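Local coordinates for 3-hexulose-6-phosphate isomerase (PDB 1JEO), which catalyses the interconversion of 3-hexulose 6-phosphate and fructose 6-phosphate, a sugar-phosphate isomerisation on the route to ribose 5-phosphate, at residues 35-40 with 85-90; 78-83 with 103-108; 130-135 with 148-153. One frame throughout, in Å; residues are numbered along the deposited sequence.

Contact 1 of 3, residues 35-40 with 85-90; sequences DRIIKA and LLILIS
L85, at the start of strand 85-89, packs against R36, I37 and A40 at the C-terminal end of helix 24-39. The contact belongs to the alpha/beta SIS fold, in which helices pack on a parallel sheet; strand 85-89 is its middle strand. The segment axes run 9.4 Å apart at closest approach, with their N-to-C directions 139° apart. From the base outward, CB of L85 meets CB of A40 at 3.8 Å, just where the chain leaves helical geometry. CG stands anti to the backbone N (chi1 172°), which directs the two methyls toward the last helical turn. Of these, CD1 only grazes CB of R36, at 4.2 Å. CD2 goes deeper: it lies 3.7 Å from the backbone O of R36 and 3.8 Å from CG1 of I37, whose side chain it passes at a slant. That R36 oxygen also accepts a weak backbone hydrogen bond from N of A40, so the methyl rests beside a carbonyl already engaged in the helix. Of the R36 side chain, CB is the part that meets L85. The extended chain beyond leads away to a salt bridge from NH1 to D127 and a hydrogen bond from NE to S32. At its far end the strand delivers S90, inferred to bind substrate, whose OG is hydrogen-bonded to a citrate probably taken from the crystallisation liquor. Two residues into the strand, the contact thins to a single methyl pair, CD1 of I37 and CD1 of I87, 4.3 Å apart.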
loop_
_atom_site.group_PDB
_atom_site.type_symbol
_atom_site.label_atom_id
_atom_site.label_comp_id
_atom_site.label_asym_id
_atom_site.label_seq_id
_atom_site.Cartn_x
_atom_site.Cartn_y
_atom_site.Cartn_z
ATOM N N ASP A 35 10.103 1.641 -7.527
ATOM C CA ASP A 35 11.287 2.500 -7.649
ATOM C C ASP A 35 11.452 3.396 -6.413
ATOM O O ASP A 35 12.556 3.511 -5.870
ATOM C CB ASP A 35 11.196 3.349 -8.927
ATOM C CG ASP A 35 12.526 3.971 -9.322
ATOM O OD1 ASP A 35 13.553 3.257 -9.323
ATOM O OD2 ASP A 35 12.542 5.179 -9.639
ATOM N N ARG A 36 10.332 3.949 -5.938
ATOM C CA ARG A 36 10.298 4.815 -4.753
ATOM C C ARG A 36 10.602 4.050 -3.465
ATOM O O ARG A 36 11.224 4.602 -2.559
ATOM C CB ARG A 36 8.942 5.512 -4.634
ATOM C CG ARG A 36 8.708 6.568 -5.687
ATOM C CD ARG A 36 7.274 7.048 -5.646
ATOM N NE ARG A 36 6.917 7.828 -6.827
ATOM C CZ ARG A 36 6.797 9.153 -6.853
ATOM N NH1 ARG A 36 7.003 9.876 -5.761
ATOM N NH2 ARG A 36 6.469 9.757 -7.984
ATOM N N ILE A 37 10.194 2.776 -3.414
ATOM C CA ILE A 37 10.432 1.890 -2.261
ATOM C C ILE A 37 11.930 1.545 -2.141
ATOM O O ILE A 37 12.489 1.578 -1.038
ATOM C CB ILE A 37 9.531 0.592 -2.344
ATOM C CG1 ILE A 37 8.089 0.929 -1.935
ATOM C CG2 ILE A 37 10.076 -0.553 -1.461
ATOM C CD1 ILE A 37 7.079 -0.203 -2.150
ATOM N N ILE A 38 12.573 1.285 -3.282
ATOM C CA ILE A 38 14.003 0.948 -3.340
ATOM C C ILE A 38 14.910 2.169 -3.075
ATOM O O ILE A 38 15.960 2.044 -2.429
ATOM C CB ILE A 38 14.345 0.239 -4.704
ATOM C CG1 ILE A 38 13.644 -1.127 -4.757
ATOM C CG2 ILE A 38 15.862 0.044 -4.893
ATOM C CD1 ILE A 38 13.641 -1.791 -6.125
ATOM N N LYS A 39 14.460 3.345 -3.512
ATOM C CA LYS A 39 15.218 4.586 -3.347
ATOM C C LYS A 39 15.035 5.292 -2.006
ATOM O O LYS A 39 15.859 6.130 -1.633
ATOM C CB LYS A 39 14.918 5.557 -4.494
ATOM C CG LYS A 39 15.554 5.163 -5.818
ATOM C CD LYS A 39 15.185 6.146 -6.910
ATOM C CE LYS A 39 15.897 5.823 -8.211
ATOM N NZ LYS A 39 15.461 6.738 -9.304
ATOM N N ALA A 40 13.972 4.949 -1.279
ATOM C CA ALA A 40 13.694 5.560 0.023
ATOM C C ALA A 40 14.633 5.088 1.127
ATOM O O ALA A 40 15.132 3.962 1.084
ATOM C CB ALA A 40 12.259 5.302 0.434
ATOM N N LEU A 85 9.599 7.870 2.446
ATOM C CA LEU A 85 8.400 7.628 1.652
ATOM C C LEU A 85 7.196 7.307 2.540
ATOM O O LEU A 85 7.320 6.566 3.509
ATOM C CB LEU A 85 8.650 6.457 0.687
ATOM C CG LEU A 85 7.496 5.873 -0.133
ATOM C CD1 LEU A 85 7.003 6.861 -1.169
ATOM C CD2 LEU A 85 7.945 4.597 -0.785
ATOM N N LEU A 86 6.048 7.892 2.207
ATOM C CA LEU A 86 4.804 7.641 2.929
ATOM C C LEU A 86 3.779 7.031 1.972
ATOM O O LEU A 86 3.548 7.550 0.876
ATOM C CB LEU A 86 4.235 8.927 3.553
ATOM C CG LEU A 86 2.878 8.826 4.269
ATOM C CD1 LEU A 86 2.965 8.014 5.561
ATOM C CD2 LEU A 86 2.340 10.209 4.558
ATOM N N ILE A 87 3.207 5.902 2.380
ATOM C CA ILE A 87 2.187 5.214 1.593
ATOM C C ILE A 87 0.897 5.241 2.422
ATOM O O ILE A 87 0.870 4.793 3.574
ATOM C CB ILE A 87 2.609 3.751 1.233
ATOM C CG1 ILE A 87 3.851 3.767 0.328
ATOM C CG2 ILE A 87 1.459 3.002 0.533
ATOM C CD1 ILE A 87 4.538 2.424 0.133
ATOM N N LEU A 88 -0.150 5.819 1.837
ATOM C CA LEU A 88 -1.454 5.936 2.484
ATOM C C LEU A 88 -2.474 5.034 1.818
ATOM O O LEU A 88 -2.528 4.948 0.593
ATOM C CB LEU A 88 -1.938 7.393 2.467
ATOM C CG LEU A 88 -1.059 8.396 3.231
ATOM C CD1 LEU A 88 -1.475 9.808 2.944
ATOM C CD2 LEU A 88 -1.094 8.126 4.733
ATOM N N ILE A 89 -3.215 4.290 2.638
ATOM C CA ILE A 89 -4.245 3.367 2.157
ATOM C C ILE A 89 -5.573 3.821 2.747
ATOM O O ILE A 89 -5.740 3.845 3.970
ATOM C CB ILE A 89 -3.919 1.883 2.556
ATOM C CG1 ILE A 89 -2.572 1.468 1.950
ATOM C CG2 ILE A 89 -5.002 0.913 2.034
ATOM C CD1 ILE A 89 -1.908 0.325 2.640
ATOM N N SER A 90 -6.495 4.216 1.870
ATOM C CA SER A 90 -7.818 4.687 2.275
ATOM C C SER A 90 -8.872 4.407 1.207
ATOM O O SER A 90 -8.659 4.702 0.038
ATOM C CB SER A 90 -7.773 6.187 2.575
ATOM O OG SER A 90 -9.048 6.670 2.962
#

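Contact 2 of 3, residues 78-83 with 103-108; sequences PSYEKD and KKAKNI
A105 and I108, at the C-terminal end of helix 96-106 and just beyond it, receive the ring of Y80 from the loop that leads into strand 85-89. A105 comes first: its CB lies over one face of the ring, 3.9 Å from CE2 of Y80. Its backbone O is as close to the same CE2, and also accepts a hydrogen bond from the backbone N of I108, at 3.0 Å. With this bond the chain keeps a turn here, and I108 lies beside the tyrosine. There CB of I108 sits in the ring plane, at the edge, 3.9 Å from CD2 of Y80. The ring is thus met on a face and along an edge by residues three apart in sequence. CG2 of I108, set opposite its backbone N, turns from the ring to the loop backbone, 3.7 Å from both C of E81 and N of K82. Y80 and I108 run alongside one another, pointing opposite ways. Y80 OH is hydrogen-bonded to N109, the residue after I108, which also binds the backbone O of K82 through its side-chain amide; polar bonds therefore continue the apolar seam. The contact lies at the surface of the SIS fold: Y80 packs on L86 of strand 85-89 and edge-to-face with F44 of strand 43-46, while A105 bridges L86 and I112 of strand 112-115.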
loop_
_atom_site.group_PDB
_atom_site.type_symbol
_atom_site.label_atom_id
_atom_site.label_comp_id
_atom_site.label_asym_id
_atom_site.label_seq_id
_atom_site.Cartn_x
_atom_site.Cartn_y
_atom_site.Cartn_z
ATOM N N PRO A 78 9.799 6.225 14.153
ATOM C CA PRO A 78 10.505 7.504 14.236
ATOM C C PRO A 78 9.951 8.632 13.378
ATOM O O PRO A 78 8.904 8.496 12.738
ATOM C CB PRO A 78 11.911 7.129 13.784
ATOM C CG PRO A 78 11.661 6.159 12.725
ATOM C CD PRO A 78 10.552 5.298 13.287
ATOM N N SER A 79 10.718 9.720 13.340
ATOM C CA SER A 79 10.397 10.913 12.570
ATOM C C SER A 79 10.522 10.687 11.073
ATOM O O SER A 79 11.375 9.918 10.616
ATOM C CB SER A 79 11.329 12.057 12.971
ATOM O OG SER A 79 12.683 11.655 12.877
ATOM N N TYR A 80 9.640 11.349 10.332
ATOM C CA TYR A 80 9.611 11.303 8.875
ATOM C C TYR A 80 10.616 12.355 8.400
ATOM O O TYR A 80 10.529 13.523 8.793
ATOM C CB TYR A 80 8.197 11.642 8.393
ATOM C CG TYR A 80 7.950 11.484 6.909
ATOM C CD1 TYR A 80 7.739 10.217 6.344
ATOM C CD2 TYR A 80 7.922 12.606 6.060
ATOM C CE1 TYR A 80 7.507 10.067 4.958
ATOM C CE2 TYR A 80 7.693 12.470 4.673
ATOM C CZ TYR A 80 7.485 11.199 4.132
ATOM O OH TYR A 80 7.244 11.070 2.788
ATOM N N GLU A 81 11.596 11.919 7.610
ATOM C CA GLU A 81 12.637 12.809 7.090
ATOM C C GLU A 81 12.500 13.028 5.579
ATOM O O GLU A 81 11.683 12.372 4.928
ATOM C CB GLU A 81 14.020 12.280 7.477
ATOM C CG GLU A 81 14.268 12.316 8.988
ATOM C CD GLU A 81 15.598 11.718 9.397
ATOM O OE1 GLU A 81 15.790 10.495 9.219
ATOM O OE2 GLU A 81 16.448 12.474 9.915
ATOM N N LYS A 82 13.283 13.966 5.034
ATOM C CA LYS A 82 13.235 14.335 3.608
ATOM C C LYS A 82 13.446 13.242 2.552
ATOM O O LYS A 82 12.873 13.322 1.467
ATOM C CB LYS A 82 14.151 15.540 3.326
ATOM C CG LYS A 82 15.635 15.329 3.620
ATOM C CD LYS A 82 16.449 16.569 3.260
ATOM C CE LYS A 82 17.947 16.333 3.419
ATOM N NZ LYS A 82 18.483 15.330 2.446
ATOM N N ASP A 83 14.222 12.214 2.889
ATOM C CA ASP A 83 14.506 11.117 1.962
ATOM C C ASP A 83 13.598 9.901 2.168
ATOM O O ASP A 83 13.851 8.826 1.610
ATOM C CB ASP A 83 15.982 10.702 2.068
ATOM C CG ASP A 83 16.937 11.798 1.616
ATOM O OD1 ASP A 83 17.872 12.117 2.378
ATOM O OD2 ASP A 83 16.753 12.335 0.501
ATOM N N LYS A 103 -0.917 15.889 5.463
ATOM C CA LYS A 103 -0.577 17.312 5.607
ATOM C C LYS A 103 0.790 17.518 6.255
ATOM O O LYS A 103 1.575 18.353 5.804
ATOM C CB LYS A 103 -1.632 18.045 6.445
ATOM C CG LYS A 103 -2.919 18.367 5.716
ATOM C CD LYS A 103 -3.976 18.904 6.671
ATOM C CE LYS A 103 -5.305 19.119 5.962
ATOM N NZ LYS A 103 -6.372 19.579 6.896
ATOM N N LYS A 104 1.075 16.725 7.289
ATOM C CA LYS A 104 2.342 16.807 8.013
ATOM C C LYS A 104 3.541 16.293 7.216
ATOM O O LYS A 104 4.633 16.852 7.307
ATOM C CB LYS A 104 2.232 16.114 9.372
ATOM C CG LYS A 104 1.510 16.977 10.402
ATOM C CD LYS A 104 1.555 16.358 11.777
ATOM C CE LYS A 104 1.186 17.347 12.859
ATOM N NZ LYS A 104 2.226 18.391 13.083
ATOM N N ALA A 105 3.302 15.283 6.380
ATOM C CA ALA A 105 4.340 14.709 5.531
ATOM C C ALA A 105 4.639 15.626 4.349
ATOM O O ALA A 105 5.789 15.744 3.931
ATOM C CB ALA A 105 3.919 13.352 5.036
ATOM N N LYS A 106 3.600 16.316 3.870
ATOM C CA LYS A 106 3.680 17.250 2.743
ATOM C C LYS A 106 4.612 18.438 3.029
ATOM O O LYS A 106 5.223 18.982 2.107
ATOM C CB LYS A 106 2.262 17.717 2.353
ATOM C CG LYS A 106 2.124 18.502 1.039
ATOM C CD LYS A 106 2.534 17.707 -0.198
ATOM C CE LYS A 106 2.463 18.590 -1.435
ATOM N NZ LYS A 106 2.972 17.903 -2.648
ATOM N N ASN A 107 4.766 18.773 4.311
ATOM C CA ASN A 107 5.640 19.862 4.754
ATOM C C ASN A 107 7.117 19.457 4.767
ATOM O O ASN A 107 7.999 20.319 4.819
ATOM C CB ASN A 107 5.231 20.355 6.148
ATOM C CG ASN A 107 3.963 21.189 6.128
ATOM O OD1 ASN A 107 2.978 20.856 6.787
ATOM N ND2 ASN A 107 3.987 22.288 5.382
ATOM N N ILE A 108 7.373 18.145 4.719
ATOM C CA ILE A 108 8.735 17.597 4.721
ATOM C C ILE A 108 9.193 17.281 3.285
ATOM O O ILE A 108 10.301 17.660 2.902
ATOM C CB ILE A 108 8.859 16.318 5.613
ATOM C CG1 ILE A 108 8.134 16.477 6.965
ATOM C CG2 ILE A 108 10.322 15.969 5.833
ATOM C CD1 ILE A 108 8.699 17.519 7.925
#

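Contact 3 of 3, residues 130-135 with 148-153; sequences IPLEVK and ETALIF
L132 points its CD1 methyl at the backbone of helix 144-164, reaching CA of A150 at 3.8 Å and CB of the same residue at 4.1 Å. The same methyl lies 4.3 Å from CB of F153, one helical turn further on. To one side, CG2 of I130 approaches CZ of F153 at 4.1 Å, the two side chains crossing at about a right angle. A chi1 of 172° swings the F153 ring away from its own backbone N and over to I130. At the other end, CG1 of V134 meets T149, 3.5 Å from OG1 and 3.9 Å from CG2, the two side chains running antiparallel. Alternate residues of 130-135 thus face the helix, in the link by which the SIS domain passes from strand 128-130, outermost in this chain, to helix 144-164. Both sides are held by hydrogen bonds: T149 OG1 to the backbone O of T145, which helps fix the rotation of the threonine, and backbone bonds from I130 and L132 to strand 112-115 and V116, which keep the link beside the sheet. Further out, L17 touches L132, T149 and F153, and L33 of helix 24-39 packs on I130 and F153; the F153 ring also meets that of F20, their planes inclined at about 40°. E147, the inferred proton acceptor, directly precedes 148-153 on the helix, its side chain about 6 Å from that of A150.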
loop_
_atom_site.group_PDB
_atom_site.type_symbol
_atom_site.label_atom_id
_atom_site.label_comp_id
_atom_site.label_asym_id
_atom_site.label_seq_id
_atom_site.Cartn_x
_atom_site.Cartn_y
_atom_site.Cartn_z
ATOM N N ILE A 130 -2.768 5.613 -6.872
ATOM C CA ILE A 130 -3.044 4.293 -7.439
ATOM C C ILE A 130 -4.500 3.906 -7.102
ATOM O O ILE A 130 -4.770 3.383 -6.016
ATOM C CB ILE A 130 -2.033 3.200 -6.930
ATOM C CG1 ILE A 130 -0.585 3.617 -7.240
ATOM C CG2 ILE A 130 -2.341 1.839 -7.595
ATOM C CD1 ILE A 130 0.495 2.653 -6.741
ATOM N N PRO A 131 -5.461 4.196 -8.013
ATOM C CA PRO A 131 -6.869 3.856 -7.769
ATOM C C PRO A 131 -7.159 2.374 -8.029
ATOM O O PRO A 131 -6.669 1.803 -9.003
ATOM C CB PRO A 131 -7.624 4.726 -8.788
ATOM C CG PRO A 131 -6.623 5.765 -9.223
ATOM C CD PRO A 131 -5.351 4.988 -9.253
ATOM N N LEU A 132 -7.882 1.742 -7.106
ATOM C CA LEU A 132 -8.280 0.344 -7.245
ATOM C C LEU A 132 -9.804 0.384 -7.244
ATOM O O LEU A 132 -10.459 0.217 -6.206
ATOM C CB LEU A 132 -7.719 -0.530 -6.104
ATOM C CG LEU A 132 -6.197 -0.703 -5.981
ATOM C CD1 LEU A 132 -5.876 -1.478 -4.734
ATOM C CD2 LEU A 132 -5.605 -1.399 -7.194
ATOM N N GLU A 133 -10.345 0.702 -8.421
ATOM C CA GLU A 133 -11.785 0.829 -8.652
ATOM C C GLU A 133 -12.462 -0.531 -8.768
ATOM O O GLU A 133 -12.543 -1.131 -9.845
ATOM C CB GLU A 133 -12.038 1.697 -9.889
ATOM C CG GLU A 133 -11.489 3.113 -9.743
ATOM C CD GLU A 133 -11.335 3.830 -11.069
ATOM O OE1 GLU A 133 -10.401 3.485 -11.828
ATOM O OE2 GLU A 133 -12.141 4.744 -11.345
ATOM N N VAL A 134 -12.909 -1.013 -7.612
ATOM C CA VAL A 134 -13.569 -2.305 -7.477
ATOM C C VAL A 134 -15.087 -2.221 -7.389
ATOM O O VAL A 134 -15.644 -1.167 -7.074
ATOM C CB VAL A 134 -13.033 -3.061 -6.244
ATOM C CG1 VAL A 134 -11.600 -3.482 -6.491
ATOM C CG2 VAL A 134 -13.132 -2.198 -4.996
ATOM N N LYS A 135 -15.734 -3.361 -7.621
ATOM C CA LYS A 135 -17.187 -3.475 -7.574
ATOM C C LYS A 135 -17.649 -3.762 -6.140
ATOM O O LYS A 135 -17.107 -4.642 -5.463
ATOM C CB LYS A 135 -17.654 -4.592 -8.519
ATOM C CG LYS A 135 -19.050 -4.406 -9.113
ATOM C CD LYS A 135 -19.065 -3.338 -10.204
ATOM C CE LYS A 135 -20.458 -3.160 -10.788
ATOM N NZ LYS A 135 -20.479 -2.119 -11.853
ATOM N N GLU A 148 -9.769 -6.122 0.375
ATOM C CA GLU A 148 -9.415 -7.459 -0.126
ATOM C C GLU A 148 -8.471 -7.358 -1.327
ATOM O O GLU A 148 -7.430 -8.022 -1.368
ATOM C CB GLU A 148 -10.662 -8.222 -0.572
ATOM C CG GLU A 148 -11.641 -8.592 0.527
ATOM C CD GLU A 148 -12.971 -9.112 -0.016
ATOM O OE1 GLU A 148 -13.204 -9.043 -1.245
ATOM O OE2 GLU A 148 -13.796 -9.582 0.795
ATOM N N THR A 149 -8.834 -6.487 -2.272
ATOM C CA THR A 149 -8.069 -6.259 -3.499
ATOM C C THR A 149 -6.740 -5.563 -3.215
ATOM O O THR A 149 -5.735 -5.888 -3.846
ATOM C CB THR A 149 -8.903 -5.450 -4.520
ATOM O OG1 THR A 149 -10.180 -6.085 -4.683
ATOM C CG2 THR A 149 -8.219 -5.388 -5.882
ATOM N N ALA A 150 -6.742 -4.645 -2.242
ATOM C CA ALA A 150 -5.542 -3.909 -1.838
ATOM C C ALA A 150 -4.518 -4.838 -1.205
ATOM O O ALA A 150 -3.337 -4.713 -1.494
ATOM C CB ALA A 150 -5.888 -2.755 -0.886
ATOM N N LEU A 151 -4.978 -5.804 -0.402
ATOM C CA LEU A 151 -4.082 -6.784 0.235
ATOM C C LEU A 151 -3.408 -7.624 -0.844
ATOM O O LEU A 151 -2.186 -7.792 -0.827
ATOM C CB LEU A 151 -4.836 -7.713 1.205
ATOM C CG LEU A 151 -4.034 -8.830 1.908
ATOM C CD1 LEU A 151 -2.951 -8.244 2.809
ATOM C CD2 LEU A 151 -4.962 -9.732 2.715
ATOM N N ILE A 152 -4.208 -8.085 -1.808
ATOM C CA ILE A 152 -3.708 -8.897 -2.917
ATOM C C ILE A 152 -2.730 -8.094 -3.787
ATOM O O ILE A 152 -1.649 -8.591 -4.089
ATOM C CB ILE A 152 -4.879 -9.548 -3.713
ATOM C CG1 ILE A 152 -5.561 -10.576 -2.801
ATOM C CG2 ILE A 152 -4.371 -10.246 -4.990
ATOM C CD1 ILE A 152 -6.898 -11.104 -3.271
ATOM N N PHE A 153 -3.057 -6.825 -4.058
ATOM C CA PHE A 153 -2.199 -5.924 -4.847
ATOM C C PHE A 153 -0.850 -5.732 -4.146
ATOM O O PHE A 153 0.202 -5.840 -4.778
ATOM C CB PHE A 153 -2.883 -4.552 -5.055
ATOM C CG PHE A 153 -1.992 -3.497 -5.690
ATOM C CD1 PHE A 153 -1.561 -3.624 -7.031
ATOM C CD2 PHE A 153 -1.546 -2.393 -4.934
ATOM C CE1 PHE A 153 -0.690 -2.666 -7.607
ATOM C CE2 PHE A 153 -0.672 -1.423 -5.496
ATOM C CZ PHE A 153 -0.242 -1.559 -6.836
#

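Overall arrangement
Contacts 1 and 2 adjoin, their centres about 12 Å apart. Contact 1 includes strand 85-89, and contact 2 packs against its L86, which touches Y80 and whose CD2 lies 3.5 Å from CB of A105; CB of A40 also comes to 4.0 Å from the backbone O of D83. Their segments alternate along the chain. Contact 3 follows later in sequence. Its centre is about 17 Å from that of contact 1 and about 26 Å from that of contact 2, on the opposite side of the chain's centre. The inferred substrate-binding residues S90 and S51 lie by contacts 1 and 3, the side chain of S51 about 7 Å from that of A150; E147, the inferred proton acceptor, directly precedes 148-153. Contact 2 is remote from these sites.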